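Local coordinates for uncharacterized protein LPG1670 (Legionella pneumophila subsp. pneumophila, PDB 5T2X), which is of unknown function but folds as an all-alpha protein of the DUF5630 family from a bacterial pathogen, at residues N40-L43 against T44-I47; E51-K54 against T55-D58. One frame throughout, in Å; residues are numbered along the deposited sequence.

Two successive helix starts make up this example. In contact 1 (40-43 against 44-47) the chain leaves a loop and enters helix 43-52, with Asp42 as the N-cap; in contact 2 (51-54 against 55-58) the same helix ends and helix 54-60 begins at once, with Ser53 as the N-cap. The contacts lie in series along the chain, their centres about 13 Å apart, and are joined by helix 43-52, with no other touch between them. Their centres lie about 22 Å and 23 Å from the centre of the chain, on the same side of it. No active site or ligand is known, so both are best understood as parts of the fold.

Contact 1 of 2, residues N40-L43 against T44-I47; sequences NLDL and TTLI
The carboxylate of Asp42 and the hydroxyl of Thr45 meet at the first turn of helix 43-52, where Asp42 is the N-cap. With CG of Asp42 set between its own backbone N and carbonyl carbon (chi1 50°), the carboxylate folds over the start of the helix. Thr45 OG1 donates to Asp42 OD1 at 2.8 Å, reaching it from the syn side, 26° out of the carboxylate plane. The second oxygen takes the capping bond proper, a weak one: Thr45 N lies 3.5 Å from Asp42 OD2. One aspartate thus receives both the side-chain hydroxyl and the backbone N-H of the same residue, and the negative group at the helix start would probably be favoured by the helix dipole.

The helical ladder then takes over, from Leu46 N to Asp42 O at 2.9 Å and from Ile47 N to Leu43 O at 3.0 Å. Around it the apolar side chains close up. Leu41 stands at about a right angle to Thr45, its CD2 4.1 Å from Thr45 CG2, while its CB faces Leu46 CB at 4.3 Å. Leu43, with CG anti to its backbone N (chi1 -173°), slants across Ile47 and brings CD1 to 3.8 Å from Ile47 CG1.

Leu43 and Ile47 continue onto helix 91-111, touching Tyr99, whose hydroxyl also hydrogen-bonds Thr44 OG1. Leu43 and Leu46 both lean on His72 of helix 66-76, where Leu46 meets Trp69 as well, so this first turn is seated against two later helices.

Contact 2 of 2, residues E51-K54 against T55-D58; sequences ELSK and TITD
Thr55 opens the second segment directly after Lys54, in the first turn of helix 54-60, and its CB lies near Ser53 OG. Ser53 has just left the helical conformation of helix 43-52 and serves as N-cap of the next helix.

Ile56 is where the cap closes. Its backbone N donates to Ser53 OG at 3.2 Å, with an N-H...O angle of 157°. The serine oxygen points at the helix start because it sits anti to its own backbone N (chi1 172°). Ile56 CG1 also packs beside the serine, 3.5 Å from Ser53 CB, and the isoleucine side chain goes on to reach Ile22 and Ile26 of helix 15-27.

At Thr57 the regular ladder begins, N to Ser53 O at 3.3 Å. The methyl, rather than the hydroxyl, turns back over the preceding turn, with CG2 3.2 Å from Ser53 O and 3.3 Å from Lys54 O.

Asp58 N bonds Lys54 O at 3.1 Å, and the aspartate carboxylate takes a salt bridge from one turn earlier, Lys54 NZ to Asp58 OD2 at 3.1 Å, through the syn lone pair. The lysine runs extended until it bends at chi4 (58°), which brings the ammonium group round to the aspartate. The bridging Asp58 OD2 is also pressed to 3.1 Å from Lys54 O, an unfavourable approach of two acceptors that the ammonium group may offset.

Chemically, the contact divides its work. The buried Ser53 OG is held both by the backbone of Ile56 and by Glu23 of helix 15-27, tying the cap to a neighbouring helix, whereas the exposed Lys54-Asp58 pair is an i to i+4 salt bridge along the helix surface.

Contact 1 of 2, residues N40-L43 against T44-I47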
loop_
_atom_site.group_PDB
_atom_site.type_symbol
_atom_site.label_atom_id
_atom_site.label_comp_id
_atom_site.label_asym_id
_atom_site.label_seq_id
_atom_site.Cartn_x
_atom_site.Cartn_y
_atom_site.Cartn_z
ATOM N N ASN A 40 -12.908 12.951 20.160
ATOM C CA ASN A 40 -13.695 12.050 20.994
ATOM C C ASN A 40 -14.298 10.903 20.197
ATOM O O ASN A 40 -14.690 9.894 20.790
ATOM C CB ASN A 40 -14.810 12.820 21.705
ATOM C CG ASN A 40 -14.279 13.852 22.674
ATOM O OD1 ASN A 40 -13.192 13.697 23.227
ATOM N ND2 ASN A 40 -15.045 14.916 22.886
ATOM N N LEU A 41 -14.378 11.033 18.877
ATOM C CA LEU A 41 -15.046 10.032 18.061
ATOM C C LEU A 41 -14.210 8.763 17.951
ATOM O O LEU A 41 -12.979 8.792 18.007
ATOM C CB LEU A 41 -15.321 10.580 16.661
ATOM C CG LEU A 41 -16.281 11.760 16.530
ATOM C CD1 LEU A 41 -16.356 12.206 15.079
ATOM C CD2 LEU A 41 -17.657 11.385 17.051
ATOM N N ASP A 42 -14.901 7.638 17.795
ATOM C CA ASP A 42 -14.232 6.417 17.384
ATOM C C ASP A 42 -13.811 6.531 15.922
ATOM O O ASP A 42 -14.377 7.305 15.144
ATOM C CB ASP A 42 -15.145 5.208 17.584
ATOM C CG ASP A 42 -16.521 5.410 16.981
ATOM O OD1 ASP A 42 -17.134 6.470 17.233
ATOM O OD2 ASP A 42 -16.985 4.516 16.243
ATOM N N LEU A 43 -12.797 5.745 15.553
ATOM C CA LEU A 43 -12.253 5.840 14.203
ATOM C C LEU A 43 -13.307 5.534 13.146
ATOM O O LEU A 43 -13.288 6.131 12.064
ATOM C CB LEU A 43 -11.050 4.904 14.053
ATOM C CG LEU A 43 -10.274 5.004 12.738
ATOM C CD1 LEU A 43 -9.909 6.449 12.437
ATOM C CD2 LEU A 43 -9.025 4.140 12.793
ATOM N N THR A 44 -14.236 4.619 13.439
ATOM C CA THR A 44 -15.290 4.302 12.479
ATOM C C THR A 44 -16.150 5.525 12.188
ATOM O O THR A 44 -16.440 5.834 11.027
ATOM C CB THR A 44 -16.154 3.153 13.000
ATOM O OG1 THR A 44 -15.351 1.976 13.158
ATOM C CG2 THR A 44 -17.289 2.861 12.023
ATOM N N THR A 45 -16.556 6.243 13.237
ATOM C CA THR A 45 -17.414 7.407 13.046
ATOM C C THR A 45 -16.641 8.573 12.443
ATOM O O THR A 45 -17.172 9.306 11.600
ATOM C CB THR A 45 -18.049 7.807 14.376
ATOM O OG1 THR A 45 -18.694 6.668 14.959
ATOM C CG2 THR A 45 -19.077 8.908 14.169
ATOM N N LEU A 46 -15.385 8.758 12.861
ATOM C CA LEU A 46 -14.562 9.828 12.301
ATOM C C LEU A 46 -14.406 9.667 10.794
ATOM O O LEU A 46 -14.613 10.617 10.030
ATOM C CB LEU A 46 -13.193 9.851 12.981
ATOM C CG LEU A 46 -12.135 10.756 12.340
ATOM C CD1 LEU A 46 -12.543 12.222 12.419
ATOM C CD2 LEU A 46 -10.771 10.542 12.979
ATOM N N ILE A 47 -14.039 8.464 10.348
ATOM C CA ILE A 47 -13.875 8.219 8.918
ATOM C C ILE A 47 -15.202 8.397 8.191
ATOM O O ILE A 47 -15.258 8.975 7.099
ATOM C CB ILE A 47 -13.281 6.817 8.685
ATOM C CG1 ILE A 47 -11.855 6.753 9.232
ATOM C CG2 ILE A 47 -13.312 6.458 7.209
ATOM C CD1 ILE A 47 -11.196 5.408 9.057
#

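Contact 2 of 2, residues E51-K54 against T55-D58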
loop_
_atom_site.group_PDB
_atom_site.type_symbol
_atom_site.label_atom_id
_atom_site.label_comp_id
_atom_site.label_asym_id
_atom_site.label_seq_id
_atom_site.Cartn_x
_atom_site.Cartn_y
_atom_site.Cartn_z
ATOM N N GLU A 51 -16.333 11.087 4.992
ATOM C CA GLU A 51 -16.913 10.659 3.723
ATOM C C GLU A 51 -18.232 11.359 3.431
ATOM O O GLU A 51 -18.567 11.576 2.262
ATOM C CB GLU A 51 -17.115 9.143 3.720
ATOM C CG GLU A 51 -15.826 8.343 3.811
ATOM C CD GLU A 51 -16.064 6.845 3.794
ATOM O OE1 GLU A 51 -17.232 6.425 3.935
ATOM O OE2 GLU A 51 -15.084 6.088 3.637
ATOM N N LEU A 52 -18.985 11.722 4.467
ATOM C CA LEU A 52 -20.303 12.320 4.294
ATOM C C LEU A 52 -20.278 13.841 4.252
ATOM O O LEU A 52 -21.300 14.447 3.913
ATOM C CB LEU A 52 -21.239 11.868 5.419
ATOM C CG LEU A 52 -21.619 10.388 5.453
ATOM C CD1 LEU A 52 -22.521 10.099 6.643
ATOM C CD2 LEU A 52 -22.293 9.983 4.150
ATOM N N SER A 53 -19.151 14.470 4.578
ATOM C CA SER A 53 -19.095 15.921 4.716
ATOM C C SER A 53 -17.811 16.448 4.100
ATOM O O SER A 53 -16.715 16.059 4.516
ATOM C CB SER A 53 -19.183 16.332 6.186
ATOM O OG SER A 53 -18.948 17.721 6.341
ATOM N N LYS A 54 -17.950 17.340 3.116
ATOM C CA LYS A 54 -16.782 18.015 2.561
ATOM C C LYS A 54 -16.131 18.932 3.589
ATOM O O LYS A 54 -14.903 19.072 3.603
ATOM C CB LYS A 54 -17.177 18.806 1.312
ATOM C CG LYS A 54 -16.060 19.663 0.736
ATOM C CD LYS A 54 -16.556 20.535 -0.406
ATOM C CE LYS A 54 -15.468 21.489 -0.876
ATOM N NZ LYS A 54 -14.245 20.763 -1.320
ATOM N N THR A 55 -16.934 19.560 4.454
ATOM C CA THR A 55 -16.381 20.460 5.460
ATOM C C THR A 55 -15.489 19.710 6.443
ATOM O O THR A 55 -14.423 20.204 6.825
ATOM C CB THR A 55 -17.510 21.176 6.203
ATOM O OG1 THR A 55 -18.318 21.902 5.268
ATOM C CG2 THR A 55 -16.941 22.146 7.230
ATOM N N ILE A 56 -15.904 18.510 6.853
ATOM C CA ILE A 56 -15.136 17.757 7.841
ATOM C C ILE A 56 -13.826 17.263 7.238
ATOM O O ILE A 56 -12.754 17.421 7.833
ATOM C CB ILE A 56 -15.970 16.589 8.400
ATOM C CG1 ILE A 56 -17.290 17.091 8.991
ATOM C CG2 ILE A 56 -15.175 15.817 9.445
ATOM C CD1 ILE A 56 -17.148 18.237 9.942
ATOM N N THR A 57 -13.891 16.658 6.048
ATOM C CA THR A 57 -12.699 16.025 5.487
ATOM C C THR A 57 -11.640 17.054 5.112
ATOM O O THR A 57 -10.443 16.814 5.308
ATOM C CB THR A 57 -13.070 15.159 4.280
ATOM O OG1 THR A 57 -11.881 14.593 3.714
ATOM C CG2 THR A 57 -13.798 15.969 3.216
ATOM N N ASP A 58 -12.051 18.210 4.583
ATOM C CA ASP A 58 -11.078 19.251 4.265
ATOM C C ASP A 58 -10.396 19.760 5.526
ATOM O O ASP A 58 -9.184 20.008 5.532
ATOM C CB ASP A 58 -11.754 20.401 3.518
ATOM C CG ASP A 58 -12.290 19.983 2.163
ATOM O OD1 ASP A 58 -11.865 18.924 1.652
ATOM O OD2 ASP A 58 -13.132 20.718 1.605
#